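Long-range contacts in acetyl-xylan esterase (Streptomyces lividans, PDB 2CC0), which probably removes acetyl groups from xylan in plant cell walls, as a metal-dependent carbohydrate esterase of family 4 with zinc in its active site: residues 32-38 / 56-62; 15-20 / 48-52. One frame throughout, in Å; residues are numbered along the deposited sequence. Where two conformers were deposited one is given.

Interaction 1: residues 32-38 / 56-62. With ZN (zinc ion), chain C.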
ATOM      1  N   ARG A  32      16.103 -12.332   0.886  1.00 10.72           N
ATOM      2  CA  ARG A  32      15.841 -11.613   2.126  1.00  9.71           C
ATOM      3  C   ARG A  32      14.335 -11.424   2.240  1.00  8.92           C
ATOM      4  O   ARG A  32      13.606 -11.450   1.225  1.00  8.75           O
ATOM      5  CB  ARG A  32      16.563 -10.271   2.165  1.00  9.50           C
ATOM      6  CG  ARG A  32      18.100 -10.440   2.001  1.00 11.67           C
ATOM      7  CD  ARG A  32      18.798  -9.119   1.943  1.00 13.41           C
ATOM      8  NE  ARG A  32      18.847  -8.533   3.281  1.00 12.24           N
ATOM      9  CZ  ARG A  32      19.381  -7.353   3.578  1.00 15.47           C
ATOM     10  NH1 ARG A  32      19.940  -6.595   2.622  1.00 16.80           N
ATOM     11  NH2 ARG A  32      19.367  -6.923   4.836  1.00 16.52           N
ATOM     12  N   ALA A  33      13.866 -11.262   3.470  1.00  8.40           N
ATOM     13  CA  ALA A  33      12.422 -11.207   3.692  1.00  7.92           C
ATOM     14  C   ALA A  33      12.131 -10.500   4.988  1.00  7.49           C
ATOM     15  O   ALA A  33      13.056 -10.262   5.804  1.00  7.89           O
ATOM     16  CB  ALA A  33      11.860 -12.622   3.706  1.00  7.13           C
ATOM     17  N   THR A  34      10.856 -10.134   5.163  1.00  6.57           N
ATOM     18  CA  THR A  34      10.380  -9.516   6.382  1.00  6.76           C
ATOM     19  C   THR A  34       9.587 -10.520   7.198  1.00  6.83           C
ATOM     20  O   THR A  34       8.622 -11.123   6.693  1.00  6.54           O
ATOM     21  CB  THR A  34       9.506  -8.260   6.084  1.00  7.30           C
ATOM     22  OG1 THR A  34      10.275  -7.359   5.312  1.00  8.17           O
ATOM     23  CG2 THR A  34       9.133  -7.568   7.413  1.00  8.48           C
ATOM     24  N   MET A  35      10.023 -10.711   8.443  1.00  6.74           N
ATOM     25  CA  MET A  35       9.402 -11.697   9.365  1.00  7.39           C
ATOM     26  C   MET A  35       8.467 -10.929  10.297  1.00  7.02           C
ATOM     27  O   MET A  35       8.948 -10.138  11.143  1.00  7.17           O
ATOM     28  CB  MET A  35      10.470 -12.445  10.187  1.00  8.49           C
ATOM     29  CG  MET A  35      11.753 -12.809   9.388  1.00 11.33           C
ATOM     30  SD  MET A  35      11.437 -13.703   7.851  1.00 12.42           S
ATOM     31  CE  MET A  35      11.290 -15.381   8.441  1.00 15.90           C
ATOM     32  N   PHE A  36       7.149 -11.175  10.152  1.00  6.67           N
ATOM     33  CA  PHE A  36       6.140 -10.518  11.003  1.00  6.20           C
ATOM     34  C   PHE A  36       5.917 -11.436  12.208  1.00  7.01           C
ATOM     35  O   PHE A  36       5.099 -12.367  12.159  1.00  6.83           O
ATOM     36  CB  PHE A  36       4.853 -10.251  10.223  1.00  6.38           C
ATOM     37  CG  PHE A  36       4.965  -9.089   9.285  1.00  5.79           C
ATOM     38  CD1 PHE A  36       5.482  -9.271   7.993  1.00  7.11           C
ATOM     39  CD2 PHE A  36       4.590  -7.798   9.701  1.00  7.92           C
ATOM     40  CE1 PHE A  36       5.592  -8.168   7.124  1.00  7.70           C
ATOM     41  CE2 PHE A  36       4.699  -6.711   8.825  1.00  7.25           C
ATOM     42  CZ  PHE A  36       5.200  -6.901   7.557  1.00  7.77           C
ATOM     43  N   ASN A  37       6.717 -11.199  13.248  1.00  6.98           N
ATOM     44  CA  ASN A  37       6.693 -12.052  14.457  1.00  6.67           C
ATOM     45  C   ASN A  37       5.544 -11.698  15.400  1.00  7.46           C
ATOM     46  O   ASN A  37       5.208 -10.516  15.575  1.00  8.00           O
ATOM     47  CB  ASN A  37       7.997 -11.892  15.259  1.00  7.43           C
ATOM     48  CG  ASN A  37       9.226 -12.508  14.579  1.00  7.17           C
ATOM     49  OD1 ASN A  37       9.163 -13.267  13.574  1.00 10.54           O
ATOM     50  ND2 ASN A  37      10.345 -12.245  15.175  1.00  7.27           N
ATOM     51  N   GLN A  38       5.008 -12.708  16.092  1.00  7.50           N
ATOM     52  CA  GLN A  38       4.127 -12.415  17.236  1.00  7.55           C
ATOM     53  C   GLN A  38       4.992 -12.097  18.454  1.00  7.87           C
ATOM     54  O   GLN A  38       6.006 -12.772  18.701  1.00  8.80           O
ATOM     55  CB  GLN A  38       3.246 -13.612  17.585  1.00  8.23           C
ATOM     56  CG  GLN A  38       2.193 -13.897  16.500  1.00  6.86           C
ATOM     57  CD  GLN A  38       1.233 -14.966  16.918  1.00  9.45           C
ATOM     58  OE1 GLN A  38       0.929 -15.092  18.102  1.00 11.76           O
ATOM     59  NE2 GLN A  38       0.747 -15.740  15.958  1.00 10.76           N
ATOM     60  N   GLY A  56      19.824 -11.941   7.557  1.00 10.63           N
ATOM     61  CA  GLY A  56      19.595 -10.842   6.615  1.00 11.25           C
ATOM     62  C   GLY A  56      18.126 -10.483   6.489  1.00 10.49           C
ATOM     63  O   GLY A  56      17.737  -9.819   5.529  1.00 11.30           O
ATOM     64  N   MET A  57      17.318 -10.882   7.469  1.00  9.85           N
ATOM     65  CA  MET A  57      15.863 -10.543   7.436  1.00  8.51           C
ATOM     66  C   MET A  57      15.585  -9.234   8.182  1.00  9.04           C
ATOM     67  O   MET A  57      16.403  -8.786   8.993  1.00  9.23           O
ATOM     68  CB  MET A  57      15.012 -11.661   8.076  1.00  9.14           C
ATOM     69  CG  MET A  57      15.334 -13.086   7.567  1.00  8.99           C
ATOM     70  SD  MET A  57      15.210 -13.212   5.770  1.00 11.48           S
ATOM     71  CE  MET A  57      16.549 -14.357   5.362  1.00 10.86           C
ATOM     72  N   TRP A  58      14.416  -8.650   7.924  1.00  8.13           N
ATOM     73  CA  TRP A  58      13.871  -7.524   8.698  1.00  8.54           C
ATOM     74  C   TRP A  58      12.794  -8.118   9.578  1.00  8.85           C
ATOM     75  O   TRP A  58      12.154  -9.104   9.202  1.00 10.09           O
ATOM     76  CB  TRP A  58      13.307  -6.443   7.777  1.00 10.73           C
ATOM     77  CG  TRP A  58      14.383  -5.959   6.851  1.00 11.48           C
ATOM     78  CD1 TRP A  58      15.382  -5.073   7.155  1.00 14.69           C
ATOM     79  CD2 TRP A  58      14.613  -6.384   5.498  1.00 11.92           C
ATOM     80  NE1 TRP A  58      16.221  -4.906   6.055  1.00 15.53           N
ATOM     81  CE2 TRP A  58      15.770  -5.700   5.031  1.00 13.63           C
ATOM     82  CE3 TRP A  58      13.958  -7.267   4.634  1.00 10.66           C
ATOM     83  CZ2 TRP A  58      16.277  -5.869   3.722  1.00 13.04           C
ATOM     84  CZ3 TRP A  58      14.465  -7.441   3.334  1.00 13.37           C
ATOM     85  CH2 TRP A  58      15.625  -6.746   2.894  1.00 13.31           C
ATOM     86  N   VAL A  59      12.636  -7.555  10.762  1.00  7.78           N
ATOM     87  CA  VAL A  59      11.686  -8.108  11.737  1.00  7.71           C
ATOM     88  C   VAL A  59      10.607  -7.050  11.969  1.00  7.84           C
ATOM     89  O   VAL A  59      10.905  -5.861  12.173  1.00  8.33           O
ATOM     90  CB  VAL A  59      12.376  -8.456  13.082  1.00  8.09           C
ATOM     91  CG1 VAL A  59      11.358  -9.129  14.014  1.00  9.52           C
ATOM     92  CG2 VAL A  59      13.593  -9.358  12.821  1.00  8.92           C
ATOM     93  N   ALA A  60       9.358  -7.503  11.937  1.00  7.22           N
ATOM     94  CA  ALA A  60       8.211  -6.622  12.039  1.00  5.97           C
ATOM     95  C   ALA A  60       7.184  -7.160  13.035  1.00  6.47           C
ATOM     96  O   ALA A  60       7.320  -8.277  13.541  1.00  7.40           O
ATOM     97  CB  ALA A  60       7.580  -6.392  10.658  1.00  6.67           C
ATOM     98  N   ASN A  61       6.212  -6.308  13.347  1.00  6.08           N
ATOM     99  CA  ASN A  61       5.245  -6.526  14.453  1.00  6.37           C
ATOM    100  C   ASN A  61       3.972  -7.196  13.936  1.00  6.38           C
ATOM    101  O   ASN A  61       3.342  -6.680  12.996  1.00  7.05           O
ATOM    102  CB  ASN A  61       4.953  -5.141  15.085  1.00  7.12           C
ATOM    103  CG  ASN A  61       4.068  -5.184  16.333  1.00  7.68           C
ATOM    104  OD1 ASN A  61       3.082  -5.926  16.416  1.00  7.54           O
ATOM    105  ND2 ASN A  61       4.380  -4.285  17.283  1.00  7.83           N
ATOM    106  N   HIS A  62       3.580  -8.316  14.554  1.00  6.88           N
ATOM    107  CA  HIS A  62       2.375  -9.040  14.135  1.00  7.36           C
ATOM    108  C   HIS A  62       1.411  -9.258  15.329  1.00  7.40           C
ATOM    109  O   HIS A  62       0.647 -10.226  15.330  1.00  8.48           O
ATOM    110  CB  HIS A  62       2.740 -10.364  13.458  1.00  8.12           C
ATOM    111  CG  HIS A  62       1.621 -10.999  12.677  1.00  8.08           C
ATOM    112  ND1 HIS A  62       0.714 -10.282  11.915  1.00  9.29           N
ATOM    113  CD2 HIS A  62       1.312 -12.301  12.494  1.00  9.04           C
ATOM    114  CE1 HIS A  62      -0.127 -11.120  11.321  1.00  9.63           C
ATOM    115  NE2 HIS A  62       0.213 -12.352  11.658  1.00  8.60           N
TER
HETATM  116 ZN    ZN C 200      -0.841 -14.142  11.332  0.50 12.92          ZN
HETATM  117  O   HOH W   1      18.861  -7.585   7.986  1.00 23.35           O
HETATM  118  O   HOH W   2      -1.474 -15.901  10.425  1.00 29.49           O
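Trp58 sets CZ2 over the centre of the Arg32 guanidinium face at the N-terminal end of two neighbouring parallel strands, 34-37 and 58-61, in the central sheet of the deformed (beta/alpha) barrel of the polysaccharide deacetylase family. CZ of Arg32 sits 3.4 Å from CZ2 of Trp58, the two planes 27° apart. A bend at chi3 (75°) turns the group so that its edge meets the carbonyl of Gly56: NE donates to Gly56 O at 2.8 Å, nearly straight and onto a lone pair, while NH2 adds a weak second bond to the same oxygen. A water between NH2 and Met57 O helps fix the rotation. Gly56 itself closes the preceding helix in a Schellman motif.

From here the backbones pair in parallel register, Thr34 with Trp58 and Phe36 with Ala60. On the face carrying these four side chains, the hydroxyl of Thr34 approaches the indole while its CG2 meets Ala60 CB. Ala60 CB in turn lies over the Phe36 ring in a CH-pi contact, 3.7 Å from the centroid and offset toward the rim; Arg100 makes a cation-pi contact with this ring. The other face carries Met35, whose CG packs 3.7 Å from CB of Met57, both chains bent toward helix 19-28, and Asn37, whose amide reaches Val59 CG1 and bonds to Gln52.

Past the last bridge, His62 N donates to Asn37 O. His62 CB lies 3.9 Å from Phe36 CB, and with CG anti to the backbone N (chi1 -165°) the imidazole passes near Phe36 O on its way to the zinc. Arg100 O receives a hydrogen bond from ND1, a second-shell hold on the ring, and NE2 binds zinc at 2.1 Å beside a water, also 2.1 Å from the metal.

Interaction 2: residues 15-20 / 48-52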
ATOM      1  N   PRO A  15       8.810 -16.287  15.754  1.00 10.27           N
ATOM      2  CA  PRO A  15       9.567 -17.487  15.372  1.00 10.34           C
ATOM      3  C   PRO A  15       9.115 -18.722  16.146  1.00 11.20           C
ATOM      4  O   PRO A  15       8.187 -18.641  16.954  1.00 13.26           O
ATOM      5  CB  PRO A  15      10.986 -17.184  15.908  1.00 11.38           C
ATOM      6  CG  PRO A  15      10.877 -16.009  16.807  1.00 12.65           C
ATOM      7  CD  PRO A  15       9.467 -15.471  16.783  1.00 10.49           C
ATOM      8  N   SER A  16       9.671 -19.877  15.819  1.00 11.92           N
ATOM      9  CA  SER A  16       9.036 -21.205  15.899  1.00 11.82           C
ATOM     10  C   SER A  16      10.147 -22.226  15.681  1.00 11.78           C
ATOM     11  O   SER A  16      11.255 -21.880  15.232  1.00 11.62           O
ATOM     12  CB  SER A  16       7.854 -21.477  14.995  1.00 11.63           C
ATOM     13  OG  SER A  16       8.300 -22.016  13.791  1.00 13.63           O
ATOM     14  N   GLY A  17       9.869 -23.491  15.988  1.00 12.68           N
ATOM     15  CA  GLY A  17      10.803 -24.551  15.617  1.00 13.68           C
ATOM     16  C   GLY A  17      11.114 -24.739  14.132  1.00 14.45           C
ATOM     17  O   GLY A  17      12.010 -25.517  13.782  1.00 15.87           O
ATOM     18  N   SER A  18      10.367 -24.053  13.253  1.00 13.85           N
ATOM     19  CA  SER A  18      10.561 -24.093  11.805  0.50 14.12           C
ATOM     20  C   SER A  18      11.460 -22.968  11.303  1.00 13.35           C
ATOM     21  O   SER A  18      11.917 -22.991  10.153  1.00 13.71           O
ATOM     22  CB  SER A  18       9.212 -23.978  11.078  0.50 13.92           C
ATOM     23  OG  SER A  18       8.277 -24.915  11.576  0.50 15.44           O
ATOM     24  N   THR A  19      11.698 -21.977  12.154  1.00 12.23           N
ATOM     25  CA  THR A  19      12.349 -20.744  11.706  1.00 11.00           C
ATOM     26  C   THR A  19      13.772 -20.937  11.209  1.00 11.85           C
ATOM     27  O   THR A  19      14.113 -20.444  10.118  1.00 11.03           O
ATOM     28  CB  THR A  19      12.316 -19.693  12.818  1.00 10.65           C
ATOM     29  OG1 THR A  19      10.941 -19.468  13.172  1.00  8.89           O
ATOM     30  CG2 THR A  19      12.986 -18.360  12.367  1.00 11.36           C
ATOM     31  N   GLN A  20      14.614 -21.628  11.985  1.00 12.77           N
ATOM     32  CA  GLN A  20      16.010 -21.747  11.535  1.00 13.46           C
ATOM     33  C   GLN A  20      16.136 -22.421  10.156  1.00 13.38           C
ATOM     34  O   GLN A  20      16.923 -21.967   9.314  1.00 14.02           O
ATOM     35  CB  GLN A  20      16.903 -22.449  12.561  1.00 14.60           C
ATOM     36  CG  GLN A  20      18.398 -22.302  12.231  1.00 17.16           C
ATOM     37  CD  GLN A  20      18.912 -20.846  12.319  1.00 18.58           C
ATOM     38  OE1 GLN A  20      19.026 -20.291  13.409  1.00 22.08           O
ATOM     39  NE2 GLN A  20      19.225 -20.234  11.166  1.00 17.79           N
ATOM     40  N   LEU A  48      16.137 -16.819  18.424  1.00 11.72           N
ATOM     41  CA  LEU A  48      15.615 -16.973  17.049  1.00 10.98           C
ATOM     42  C   LEU A  48      15.261 -15.633  16.427  1.00 10.86           C
ATOM     43  O   LEU A  48      15.360 -15.472  15.199  1.00 10.61           O
ATOM     44  CB  LEU A  48      14.408 -17.916  16.989  1.00 12.14           C
ATOM     45  CG  LEU A  48      14.744 -19.393  17.112  1.00 13.26           C
ATOM     46  CD1 LEU A  48      13.456 -20.221  17.189  1.00 14.94           C
ATOM     47  CD2 LEU A  48      15.647 -19.871  15.968  1.00 14.43           C
ATOM     48  N   VAL A  49      14.873 -14.668  17.253  1.00 10.02           N
ATOM     49  CA  VAL A  49      14.671 -13.302  16.732  1.00 10.39           C
ATOM     50  C   VAL A  49      15.989 -12.780  16.149  1.00 10.09           C
ATOM     51  O   VAL A  49      16.032 -12.256  15.013  1.00 11.03           O
ATOM     52  CB  VAL A  49      14.163 -12.339  17.797  1.00 10.59           C
ATOM     53  CG1 VAL A  49      14.061 -10.913  17.240  1.00 11.81           C
ATOM     54  CG2 VAL A  49      12.787 -12.802  18.343  1.00 11.03           C
ATOM     55  N   ARG A  50      17.065 -12.932  16.922  1.00 10.42           N
ATOM     56  CA  ARG A  50      18.411 -12.569  16.442  1.00 11.37           C
ATOM     57  C   ARG A  50      18.821 -13.369  15.205  1.00 10.66           C
ATOM     58  O   ARG A  50      19.484 -12.826  14.310  1.00 10.96           O
ATOM     59  CB  ARG A  50      19.465 -12.791  17.536  1.00 12.97           C
ATOM     60  CG  ARG A  50      19.568 -11.641  18.517  1.00 16.07           C
ATOM     61  CD  ARG A  50      19.906 -10.279  17.851  1.00 18.22           C
ATOM     62  NE  ARG A  50      21.102 -10.249  16.997  1.00 19.99           N
ATOM     63  CZ  ARG A  50      21.565  -9.133  16.435  1.00 19.50           C
ATOM     64  NH1 ARG A  50      20.952  -7.969  16.664  1.00 16.57           N
ATOM     65  NH2 ARG A  50      22.649  -9.159  15.660  1.00 21.36           N
ATOM     66  N   ALA A  51      18.433 -14.646  15.150  1.00  9.63           N
ATOM     67  CA  ALA A  51      18.810 -15.493  14.010  1.00  9.64           C
ATOM     68  C   ALA A  51      18.209 -14.913  12.724  1.00  9.61           C
ATOM     69  O   ALA A  51      18.839 -14.923  11.679  1.00  9.12           O
ATOM     70  CB  ALA A  51      18.378 -16.944  14.219  1.00 11.23           C
ATOM     71  N   GLN A  52      17.012 -14.341  12.842  1.00  8.52           N
ATOM     72  CA  GLN A  52      16.391 -13.706  11.663  1.00  9.30           C
ATOM     73  C   GLN A  52      17.240 -12.538  11.174  1.00  9.18           C
ATOM     74  O   GLN A  52      17.502 -12.392   9.971  1.00  9.43           O
ATOM     75  CB  GLN A  52      14.975 -13.233  11.980  1.00  9.06           C
ATOM     76  CG  GLN A  52      14.057 -14.378  12.347  1.00  9.00           C
ATOM     77  CD  GLN A  52      12.763 -13.889  12.974  1.00  9.55           C
ATOM     78  OE1 GLN A  52      12.715 -12.846  13.677  1.00 11.73           O
ATOM     79  NE2 GLN A  52      11.702 -14.615  12.707  1.00  7.72           N
TER
HETATM   80  O   HOH W   3      20.459 -17.182  11.181  1.00 19.29           O
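Pro15 and Leu48 bring their CA atoms within 6.3 Å of each other where the turn entering helix 19-28 meets the side of helix 46-54, and the gap is 7.3 Å farther on, between the CA atoms of Gln20 and Ala51. Pro15, preceded by a cis peptide bond, presses its ring on this helix: CB lies 3.7 Å from Leu48 CB, the two side chains running antiparallel alongside each other, and CG touches Val49 CG2. CD1 of Leu48 reaches the backbone of the turn, 3.4 Å from Ser16 O. One turn further along helix 46-54, Thr19 meets Gln52 at about a right angle, its CG2 against NE2 at 4.0 Å; the OE1 end of this amide is bonded to Asn37 ND2. OG1 of Thr19 sits beside the backbone N (chi1 -58°) and goes to Asp156, which leaves CG2 anti to that nitrogen and facing Gln52. Gln20 bends at chi2 and sets OE1 3.5 Å from Ala51 CB; its NE2 bonds to Asn24 and to a water that donates to Ala51 O. No direct hydrogen bond joins the segments.

The turn holds itself in shape: Ser16 OG accepts from Ser18 N at 3.0 Å and also bonds to Asp156, while Thr19 N closes a type I turn onto Ser16 O. This is a capped helix start following a strand of the central sheet, packed against another outer helix, as in the (beta/alpha) barrel fold of polysaccharide deacetylases.

Gln52 belongs to interaction 2 yet ties it to interaction 1; the centres of the two contacts are 10 Å apart. Its OE1 is 2.9 Å from Asn37 ND2, a probable hydrogen bond, and its backbone O is likewise 2.9 Å from Met57 N, the 6→1 bond of the Schellman motif at Gly56. Helices 19-28 and 46-54 precede strands 34-37 and 58-61 in the chain, and they cover them through Gln52 on Met35 and Val59, and Leu23, touched by Met35 and Met57. The zinc lies at the C-terminal end of the strands, where Asp13 and His66 join His62 and an acetate sits about 3 Å from the His62 side chain; the Pro15 side chain is about 12 Å from the zinc.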